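Local coordinates for A1 protein (Enterobacteria phage Qbeta, PDB 3RLK) that forms the read-through extension of the minor coat protein A1 of the phage, a structural domain probably displayed on the virion and needed for infection, at residues L83-R89 and V188-A192; G95-A101 and V155-W160; L104-M110 and E130-Y134. All blocks are in the same frame, centred on the assembly; numbering follows the deposited sequence.

Contact 1: L83-R89 and V188-A192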
loop_
_atom_site.group_PDB
_atom_site.type_symbol
_atom_site.label_atom_id
_atom_site.label_comp_id
_atom_site.label_asym_id
_atom_site.label_seq_id
_atom_site.Cartn_x
_atom_site.Cartn_y
_atom_site.Cartn_z
ATOM N N LEU A 83 1.931 13.293 6.915
ATOM C CA LEU A 83 1.112 14.320 6.265
ATOM C C LEU A 83 0.715 15.413 7.218
ATOM O O LEU A 83 -0.047 16.300 6.858
ATOM C CB LEU A 83 -0.157 13.692 5.668
ATOM C CG LEU A 83 0.130 12.542 4.699
ATOM C CD1 LEU A 83 -1.146 11.927 4.296
ATOM C CD2 LEU A 83 0.869 13.097 3.459
ATOM N N SER A 84 1.212 15.356 8.449
ATOM C CA SER A 84 0.738 16.317 9.443
ATOM C C SER A 84 1.366 17.709 9.375
ATOM O O SER A 84 0.927 18.594 10.072
ATOM C CB SER A 84 0.927 15.740 10.863
ATOM O OG SER A 84 2.306 15.478 11.135
ATOM N N TYR A 85 2.387 17.887 8.544
ATOM C CA TYR A 85 3.235 19.066 8.609
ATOM C C TYR A 85 2.682 20.247 7.784
ATOM O O TYR A 85 3.164 21.368 7.870
ATOM C CB TYR A 85 4.689 18.669 8.189
ATOM C CG TYR A 85 4.854 18.383 6.690
ATOM C CD1 TYR A 85 4.520 17.109 6.140
ATOM C CD2 TYR A 85 5.291 19.365 5.843
ATOM C CE1 TYR A 85 4.646 16.885 4.777
ATOM C CE2 TYR A 85 5.491 19.121 4.433
ATOM C CZ TYR A 85 5.157 17.886 3.937
ATOM O OH TYR A 85 5.299 17.663 2.571
ATOM N N THR A 86 1.682 19.979 6.953
ATOM C CA THR A 86 1.093 20.998 6.063
ATOM C C THR A 86 -0.294 20.559 5.636
ATOM O O THR A 86 -0.729 19.432 5.987
ATOM C CB THR A 86 2.038 21.274 4.847
ATOM O OG1 THR A 86 1.711 22.508 4.209
ATOM C CG2 THR A 86 2.093 20.113 3.813
ATOM N N THR A 87 -0.996 21.453 4.938
ATOM C CA THR A 87 -2.334 21.245 4.488
ATOM C C THR A 87 -2.386 20.443 3.177
ATOM O O THR A 87 -1.856 20.892 2.191
ATOM C CB THR A 87 -3.026 22.556 4.282
ATOM O OG1 THR A 87 -3.105 23.215 5.564
ATOM C CG2 THR A 87 -4.428 22.277 3.781
ATOM N N PHE A 88 -3.015 19.273 3.206
ATOM C CA PHE A 88 -3.238 18.453 1.989
ATOM C C PHE A 88 -4.695 18.325 1.546
ATOM O O PHE A 88 -5.628 18.478 2.341
ATOM C CB PHE A 88 -2.648 17.038 2.162
ATOM C CG PHE A 88 -1.139 17.028 2.299
ATOM C CD1 PHE A 88 -0.328 17.086 1.161
ATOM C CD2 PHE A 88 -0.528 16.963 3.563
ATOM C CE1 PHE A 88 1.102 17.136 1.289
ATOM C CE2 PHE A 88 0.872 16.970 3.683
ATOM C CZ PHE A 88 1.695 17.032 2.559
ATOM N N ARG A 89 -4.869 18.046 0.266
ATOM C CA ARG A 89 -6.169 17.605 -0.205
ATOM C C ARG A 89 -6.535 16.340 0.659
ATOM O O ARG A 89 -5.650 15.555 1.067
ATOM C CB ARG A 89 -6.156 17.369 -1.745
ATOM C CG ARG A 89 -7.549 17.075 -2.358
ATOM C CD ARG A 89 -8.557 18.261 -2.459
ATOM N NE ARG A 89 -9.370 18.508 -1.273
ATOM C CZ ARG A 89 -10.582 19.105 -1.318
ATOM N NH1 ARG A 89 -11.312 19.334 -0.213
ATOM N NH2 ARG A 89 -11.109 19.455 -2.499
ATOM N N VAL A 188 0.981 10.468 -4.878
ATOM C CA VAL A 188 1.498 11.641 -4.175
ATOM C C VAL A 188 0.299 12.589 -3.839
ATOM O O VAL A 188 -0.369 13.106 -4.733
ATOM C CB VAL A 188 2.638 12.341 -4.957
ATOM C CG1 VAL A 188 3.011 13.657 -4.242
ATOM C CG2 VAL A 188 3.952 11.450 -5.022
ATOM N N VAL A 189 -0.048 12.729 -2.550
ATOM C CA VAL A 189 -1.226 13.568 -2.234
ATOM C C VAL A 189 -0.913 15.058 -2.488
ATOM O O VAL A 189 0.052 15.597 -1.933
ATOM C CB VAL A 189 -1.783 13.295 -0.827
ATOM C CG1 VAL A 189 -0.734 13.576 0.243
ATOM C CG2 VAL A 189 -3.089 14.072 -0.567
ATOM N N PRO A 190 -1.722 15.734 -3.316
ATOM C CA PRO A 190 -1.497 17.210 -3.542
ATOM C C PRO A 190 -1.640 18.057 -2.296
ATOM O O PRO A 190 -2.513 17.819 -1.452
ATOM C CB PRO A 190 -2.609 17.622 -4.501
ATOM C CG PRO A 190 -3.094 16.292 -5.098
ATOM C CD PRO A 190 -2.947 15.270 -3.980
ATOM N N ARG A 191 -0.782 19.068 -2.202
ATOM C CA ARG A 191 -0.993 20.134 -1.206
ATOM C C ARG A 191 -2.261 20.904 -1.423
ATOM O O ARG A 191 -2.721 21.026 -2.544
ATOM C CB ARG A 191 0.160 21.111 -1.233
ATOM C CG ARG A 191 1.370 20.491 -0.570
ATOM C CD ARG A 191 2.682 21.252 -0.905
ATOM N NE ARG A 191 3.066 21.155 -2.315
ATOM C CZ ARG A 191 4.184 20.523 -2.715
ATOM N NH1 ARG A 191 4.985 19.994 -1.815
ATOM N NH2 ARG A 191 4.499 20.470 -3.986
ATOM N N ALA A 192 -2.798 21.477 -0.347
ATOM C CA ALA A 192 -3.970 22.326 -0.514
ATOM C C ALA A 192 -3.845 23.556 0.383
ATOM O O ALA A 192 -2.731 23.985 0.777
ATOM C CB ALA A 192 -5.249 21.541 -0.233
ATOM O OXT ALA A 192 -4.855 24.169 0.742
HETATM O O HOH W 1 4.754 19.941 1.048
HETATM O O HOH W 2 -0.164 23.123 1.827
#
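Phe88 and Arg191 are joined by a single beta bridge. Residues 189-192 run on from strand 183-188, and the bridge is not part of a regular strand. Two backbone hydrogen bonds frame the bridge. Ala192 N donates to Thr87 O at 2.8 Å, with an N-H...O angle of 173°. Arg89 N donates to Pro190 O at 2.9 Å, and this carbonyl also lies at the edge of the Phe88 ring, near its plane.

Phe88 is the main apolar group. Its CG lies beside the backbone N and anti to the carbonyl carbon (chi1 -65°), which sets the CD1-CE1 side of the ring against Val189 and Arg191. Phe88 CD1 lies 3.7 Å from Val189 CG1, and the two side chains cross at about a right angle. Phe88 CE1 meets Arg191 CG at 3.8 Å. Leu83 CD2 closes the cluster by touching Val189 CG1 at 3.6 Å, and it also sits over the rim of one Phe88 face. Ala192 CB packs against the backbone of Phe88 and Arg89.

Two waters bridge the segments. One donates to Tyr85 OH and accepts from Arg191 NH1; the same hydroxyl is bonded to Asp153. The other donates to Thr87 O and Ala192 O, and also meets Thr86 OG1.

Main-chain bonds thus set the tail's register, Leu83, Phe88 and Val189 form an apolar patch beside it, and water solvates the carboxylate and Arg191.

Contact 2: G95-A101 and V155-W160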
loop_
_atom_site.group_PDB
_atom_site.type_symbol
_atom_site.label_atom_id
_atom_site.label_comp_id
_atom_site.label_asym_id
_atom_site.label_seq_id
_atom_site.Cartn_x
_atom_site.Cartn_y
_atom_site.Cartn_z
ATOM N N GLY A 95 -14.985 4.525 2.088
ATOM C CA GLY A 95 -14.422 3.206 1.891
ATOM C C GLY A 95 -12.948 3.310 1.515
ATOM O O GLY A 95 -12.194 2.411 1.877
ATOM N N TYR A 96 -12.559 4.405 0.845
ATOM C CA TYR A 96 -11.102 4.661 0.518
ATOM C C TYR A 96 -10.431 5.135 1.787
ATOM O O TYR A 96 -11.055 5.860 2.563
ATOM C CB TYR A 96 -10.915 5.765 -0.498
ATOM C CG TYR A 96 -11.179 5.319 -1.878
ATOM C CD1 TYR A 96 -10.302 4.381 -2.493
ATOM C CD2 TYR A 96 -12.319 5.726 -2.555
ATOM C CE1 TYR A 96 -10.554 3.919 -3.810
ATOM C CE2 TYR A 96 -12.553 5.296 -3.885
ATOM C CZ TYR A 96 -11.696 4.383 -4.479
ATOM O OH TYR A 96 -11.952 3.933 -5.765
ATOM N N ILE A 97 -9.191 4.724 1.994
ATOM C CA ILE A 97 -8.457 5.041 3.213
ATOM C C ILE A 97 -6.949 4.847 2.930
ATOM O O ILE A 97 -6.578 4.031 2.119
ATOM C CB ILE A 97 -8.933 4.208 4.442
ATOM C CG1 ILE A 97 -8.578 4.945 5.765
ATOM C CG2 ILE A 97 -8.382 2.805 4.451
ATOM C CD1 ILE A 97 -9.094 6.487 5.856
ATOM N N ASP A 98 -6.099 5.581 3.629
ATOM C CA ASP A 98 -4.635 5.367 3.520
ATOM C C ASP A 98 -4.160 4.222 4.441
ATOM O O ASP A 98 -4.701 4.056 5.529
ATOM C CB ASP A 98 -3.826 6.643 3.871
ATOM C CG ASP A 98 -4.216 7.246 5.221
ATOM O OD1 ASP A 98 -5.426 7.317 5.542
ATOM O OD2 ASP A 98 -3.322 7.738 5.947
ATOM N N LEU A 99 -3.123 3.494 4.016
ATOM C CA LEU A 99 -2.480 2.489 4.852
ATOM C C LEU A 99 -1.221 3.069 5.525
ATOM O O LEU A 99 -0.751 4.148 5.152
ATOM C CB LEU A 99 -2.090 1.286 3.973
ATOM C CG LEU A 99 -3.140 0.725 2.997
ATOM C CD1 LEU A 99 -2.550 -0.585 2.557
ATOM C CD2 LEU A 99 -4.511 0.447 3.644
ATOM N N ASP A 100 -0.696 2.336 6.516
ATOM C CA ASP A 100 0.451 2.782 7.281
ATOM C C ASP A 100 1.730 2.328 6.587
ATOM O O ASP A 100 2.230 1.240 6.806
ATOM C CB ASP A 100 0.346 2.317 8.706
ATOM C CG ASP A 100 1.462 2.873 9.610
ATOM O OD1 ASP A 100 2.523 3.359 9.109
ATOM O OD2 ASP A 100 1.278 2.737 10.836
ATOM N N ALA A 101 2.284 3.191 5.720
ATOM C CA ALA A 101 3.545 2.786 4.982
ATOM C C ALA A 101 4.756 2.487 5.917
ATOM O O ALA A 101 5.631 1.657 5.545
ATOM C CB ALA A 101 3.936 3.913 3.942
ATOM N N VAL A 155 1.267 8.281 -0.461
ATOM C CA VAL A 155 0.210 7.577 0.245
ATOM C C VAL A 155 -0.177 6.276 -0.505
ATOM O O VAL A 155 -0.339 6.244 -1.754
ATOM C CB VAL A 155 -1.025 8.523 0.318
ATOM C CG1 VAL A 155 -2.187 7.914 1.074
ATOM C CG2 VAL A 155 -0.622 9.808 0.954
ATOM N N ILE A 156 -0.304 5.215 0.291
ATOM C CA ILE A 156 -0.837 3.966 -0.224
ATOM C C ILE A 156 -2.335 4.026 0.140
ATOM O O ILE A 156 -2.707 4.071 1.359
ATOM C CB ILE A 156 -0.186 2.739 0.460
ATOM C CG1 ILE A 156 1.359 2.769 0.321
ATOM C CG2 ILE A 156 -0.744 1.422 -0.160
ATOM C CD1 ILE A 156 2.108 1.952 1.345
ATOM N N VAL A 157 -3.143 3.920 -0.909
ATOM C CA VAL A 157 -4.600 4.019 -0.777
ATOM C C VAL A 157 -5.225 2.649 -0.953
ATOM O O VAL A 157 -5.126 2.028 -1.992
ATOM C CB VAL A 157 -5.246 5.021 -1.802
ATOM C CG1 VAL A 157 -6.745 5.174 -1.479
ATOM C CG2 VAL A 157 -4.602 6.421 -1.704
ATOM N N GLY A 158 -5.901 2.196 0.083
ATOM C CA GLY A 158 -6.712 0.991 -0.042
ATOM C C GLY A 158 -8.219 1.265 -0.006
ATOM O O GLY A 158 -8.649 2.412 -0.003
ATOM N N PHE A 159 -9.012 0.204 -0.106
ATOM C CA PHE A 159 -10.437 0.378 -0.061
ATOM C C PHE A 159 -11.008 -0.723 0.804
ATOM O O PHE A 159 -10.762 -1.903 0.579
ATOM C CB PHE A 159 -11.074 0.442 -1.447
ATOM C CG PHE A 159 -12.593 0.622 -1.416
ATOM C CD1 PHE A 159 -13.183 1.873 -1.603
ATOM C CD2 PHE A 159 -13.418 -0.518 -1.231
ATOM C CE1 PHE A 159 -14.567 2.014 -1.506
ATOM C CE2 PHE A 159 -14.825 -0.393 -1.121
ATOM C CZ PHE A 159 -15.389 0.847 -1.285
ATOM N N TRP A 160 -11.738 -0.306 1.850
ATOM C CA TRP A 160 -12.225 -1.226 2.885
ATOM C C TRP A 160 -13.472 -1.938 2.372
ATOM O O TRP A 160 -14.559 -1.281 2.077
ATOM C CB TRP A 160 -12.570 -0.439 4.174
ATOM C CG TRP A 160 -12.849 -1.345 5.264
ATOM C CD1 TRP A 160 -14.076 -1.765 5.701
ATOM C CD2 TRP A 160 -11.889 -1.975 6.100
ATOM N NE1 TRP A 160 -13.924 -2.614 6.764
ATOM C CE2 TRP A 160 -12.592 -2.797 7.001
ATOM C CE3 TRP A 160 -10.477 -1.980 6.129
ATOM C CZ2 TRP A 160 -11.957 -3.548 7.956
ATOM C CZ3 TRP A 160 -9.834 -2.727 7.102
ATOM C CH2 TRP A 160 -10.587 -3.545 7.973
HETATM O O HOH W 3 0.081 5.760 3.226
#
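Tyr96, Ile97 and Asp98 pair antiparallel with Phe159, Gly158 and Val157, and the short strand axes approach to 4.5 Å with 145° between their directions. Ile97 and Gly158 form the hydrogen-bonded pair: Gly158 N donates to Ile97 O at 2.8 Å, and Ile97 N to Gly158 O at 3.1 Å. Trp160 N to Gly95 O and Leu99 N to Ile156 O continue the pairing at its two ends.

Tyr96 and Phe159 make a T-shaped stack on one face of the sheet. The Phe159 edge points at the Tyr96 face, with CD1 3.8 Å above the plane and over its centre. The ring planes stand at 77°. Phe159 CG is anti to the backbone N (chi1 180°), which lays the ring against Gly95; Gly95 O lies over one of its faces. Val157 CG1 touches Tyr96 CD1 on the same sheet face.

Strand 154-159 is the middle of a three-stranded antiparallel sheet, with 96-98 on one flank and 183-188 on the other. Asp98 packs its CB against Val155 CG1 at 3.5 Å. Its carboxylate turns away to the backbone N atoms of Arg77 and Asp78.

Past the Asp98-Val157 pair, the Leu99 and Ile156 side chains cross at about a right angle, with Leu99 CD1 3.8 Å from Ile156 CG2. Ile156 CD1 reaches Ala101 CB at 3.7 Å. A water accepts from Ile156 N and donates to Leu99 O.

Contact 3: L104-M110 and E130-Y134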
loop_
_atom_site.group_PDB
_atom_site.type_symbol
_atom_site.label_atom_id
_atom_site.label_comp_id
_atom_site.label_asym_id
_atom_site.label_seq_id
_atom_site.Cartn_x
_atom_site.Cartn_y
_atom_site.Cartn_z
ATOM N N LEU A 104 4.187 -0.953 7.432
ATOM C CA LEU A 104 4.337 -2.026 6.433
ATOM C C LEU A 104 5.835 -2.337 6.213
ATOM O O LEU A 104 6.166 -3.389 5.622
ATOM C CB LEU A 104 3.684 -1.647 5.102
ATOM C CG LEU A 104 2.127 -1.688 5.112
ATOM C CD1 LEU A 104 1.522 -0.956 3.949
ATOM C CD2 LEU A 104 1.573 -3.136 5.147
ATOM N N ALA A 105 6.720 -1.399 6.556
ATOM C CA ALA A 105 8.180 -1.677 6.397
ATOM C C ALA A 105 8.815 -2.411 7.617
ATOM O O ALA A 105 10.016 -2.723 7.644
ATOM C CB ALA A 105 8.965 -0.381 6.016
ATOM N N THR A 106 8.009 -2.659 8.640
ATOM C CA THR A 106 8.526 -3.260 9.868
ATOM C C THR A 106 8.713 -4.768 9.751
ATOM O O THR A 106 8.113 -5.448 8.902
ATOM C CB THR A 106 7.614 -2.978 11.115
ATOM O OG1 THR A 106 6.396 -3.701 10.988
ATOM C CG2 THR A 106 7.394 -1.454 11.278
ATOM N N ASP A 107 9.610 -5.281 10.582
ATOM C CA ASP A 107 9.805 -6.731 10.686
ATOM C C ASP A 107 8.511 -7.464 10.987
ATOM O O ASP A 107 8.232 -8.542 10.459
ATOM C CB ASP A 107 10.839 -7.012 11.789
ATOM C CG ASP A 107 12.269 -6.872 11.304
ATOM O OD1 ASP A 107 12.486 -6.380 10.170
ATOM O OD2 ASP A 107 13.196 -7.227 12.076
ATOM N N GLN A 108 7.716 -6.857 11.867
ATOM C CA GLN A 108 6.403 -7.327 12.131
ATOM C C GLN A 108 5.542 -7.526 10.866
ATOM O O GLN A 108 4.905 -8.571 10.669
ATOM C CB GLN A 108 5.746 -6.315 13.070
ATOM C CG GLN A 108 4.438 -6.799 13.581
ATOM C CD GLN A 108 4.598 -8.021 14.416
ATOM O OE1 GLN A 108 5.230 -7.985 15.479
ATOM N NE2 GLN A 108 4.015 -9.113 13.967
ATOM N N ALA A 109 5.476 -6.499 10.031
ATOM C CA ALA A 109 4.654 -6.607 8.826
ATOM C C ALA A 109 5.223 -7.695 7.891
ATOM O O ALA A 109 4.463 -8.487 7.306
ATOM C CB ALA A 109 4.571 -5.265 8.137
ATOM N N MET A 110 6.527 -7.758 7.821
ATOM C CA MET A 110 7.186 -8.827 7.034
ATOM C C MET A 110 6.874 -10.253 7.526
ATOM O O MET A 110 6.669 -11.147 6.705
ATOM C CB MET A 110 8.692 -8.617 6.951
ATOM C CG MET A 110 9.219 -7.460 6.106
ATOM S SD MET A 110 8.830 -7.654 4.356
ATOM C CE MET A 110 8.905 -9.397 4.135
ATOM N N GLU A 130 15.723 -2.882 0.773
ATOM C CA GLU A 130 14.494 -2.147 1.170
ATOM C C GLU A 130 13.328 -3.088 1.221
ATOM O O GLU A 130 13.448 -4.267 0.810
ATOM C CB GLU A 130 14.259 -0.976 0.201
ATOM C CG GLU A 130 15.316 0.120 0.434
ATOM C CD GLU A 130 15.212 1.332 -0.491
ATOM O OE1 GLU A 130 14.296 1.316 -1.353
ATOM O OE2 GLU A 130 16.053 2.301 -0.290
ATOM N N ARG A 131 12.212 -2.640 1.795
ATOM C CA ARG A 131 10.976 -3.446 1.738
ATOM C C ARG A 131 9.998 -2.882 0.722
ATOM O O ARG A 131 9.799 -1.603 0.654
ATOM C CB ARG A 131 10.358 -3.616 3.138
ATOM C CG ARG A 131 11.109 -4.742 3.854
ATOM C CD ARG A 131 11.449 -4.427 5.179
ATOM N NE ARG A 131 12.437 -5.381 5.776
ATOM C CZ ARG A 131 12.437 -5.711 7.053
ATOM N NH1 ARG A 131 11.482 -5.222 7.845
ATOM N NH2 ARG A 131 13.380 -6.531 7.538
ATOM N N PHE A 132 9.411 -3.793 -0.088
ATOM C CA PHE A 132 8.664 -3.422 -1.280
ATOM C C PHE A 132 7.229 -3.948 -1.156
ATOM O O PHE A 132 6.992 -5.177 -0.971
ATOM C CB PHE A 132 9.277 -4.033 -2.540
ATOM C CG PHE A 132 10.589 -3.473 -2.903
ATOM C CD1 PHE A 132 10.700 -2.579 -3.944
ATOM C CD2 PHE A 132 11.707 -3.831 -2.190
ATOM C CE1 PHE A 132 12.004 -2.071 -4.319
ATOM C CE2 PHE A 132 12.969 -3.363 -2.510
ATOM C CZ PHE A 132 13.126 -2.461 -3.548
ATOM N N ILE A 133 6.259 -3.036 -1.231
ATOM C CA ILE A 133 4.855 -3.486 -1.176
ATOM C C ILE A 133 4.448 -4.002 -2.548
ATOM O O ILE A 133 4.839 -3.407 -3.588
ATOM C CB ILE A 133 3.961 -2.280 -0.680
ATOM C CG1 ILE A 133 2.550 -2.769 -0.360
ATOM C CG2 ILE A 133 4.073 -1.053 -1.629
ATOM C CD1 ILE A 133 2.514 -3.727 0.858
ATOM N N TYR A 134 3.724 -5.119 -2.583
ATOM C CA TYR A 134 3.247 -5.596 -3.887
ATOM C C TYR A 134 1.985 -4.831 -4.280
ATOM O O TYR A 134 1.088 -4.640 -3.410
ATOM C CB TYR A 134 2.966 -7.128 -3.833
ATOM C CG TYR A 134 2.364 -7.667 -5.121
ATOM C CD1 TYR A 134 3.121 -7.707 -6.328
ATOM C CD2 TYR A 134 1.073 -8.159 -5.130
ATOM C CE1 TYR A 134 2.550 -8.205 -7.503
ATOM C CE2 TYR A 134 0.503 -8.695 -6.304
ATOM C CZ TYR A 134 1.257 -8.717 -7.487
ATOM O OH TYR A 134 0.710 -9.223 -8.654
#
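Arg131 reaches from strand 129-135 to the start of helix 107-112 and grips Asp107 end-on with two nitrogens. Arg131 NH1 and Arg131 NH2 both donate to one oxygen, Asp107 OD1, each at 2.8 Å. OD1 lies in the guanidinium plane, only 3° out of it. NH1 uses the anti lone pair of OD1, whereas NH2 meets the oxygen nearly along its C-O axis. The carboxylate and guanidinium planes are turned 34° apart.

Arg131 NH1 makes a second bond, to Ala105 O at 2.9 Å. Here the donor stands above the carbonyl plane. Met110 CG lies over one face of the guanidinium, 3.6 Å from Arg131 NH1 and offset toward the rim. Met110 SD touches Arg131 CG at 3.7 Å, so the methionine crosses the arginine obliquely, meeting its aliphatic part as well as its guanidinium. A bend at chi2 (135°) helps to direct the arginine chain toward the helix start. A salt bridge from NE to Glu119 on the neighbouring strand 117-121 holds it from another direction.

Farther out, Thr106 is the N-cap of the helix. Its OG1 accepts from Ala109 N at 3.1 Å and is also bonded to Tyr103 O. This fixes the turn that carries Ala105 O and Asp107. Leu104 CD1 and Ile133 CD1 meet more loosely at 4.3 Å, and both side chains also pack on Ile117.

Two carboxylates and a backbone carbonyl thus surround the Arg131 guanidinium, which probably steadies its charge. The bonds to Ala105 O and Asp107 tie the helix start to strand 129-135, and Asp107, in the first turn, is likely also favoured by the helix N-terminus.

Overall arrangement
The three contacts lie in one read-through domain, which has a beta-barrel fold. Along the chain they open in the order 1, 2, 3 and close in reverse, so contact 3 lies within the span of contact 2, and contact 2 within that of contact 1. Contact 2 is the buried middle, with its centre about 15 Å from those of the others. Val155 packs on Leu83 and Val189 of contact 1, while Ile156 and Leu99 pack on Leu104 of contact 3. Contacts 1 and 3 are about 24 Å apart, centre to centre, and do not touch. The three-stranded sheet thus meets the C-terminal tail through Val155, and through Ile156 it meets Leu104, which packs on the six-stranded sheet.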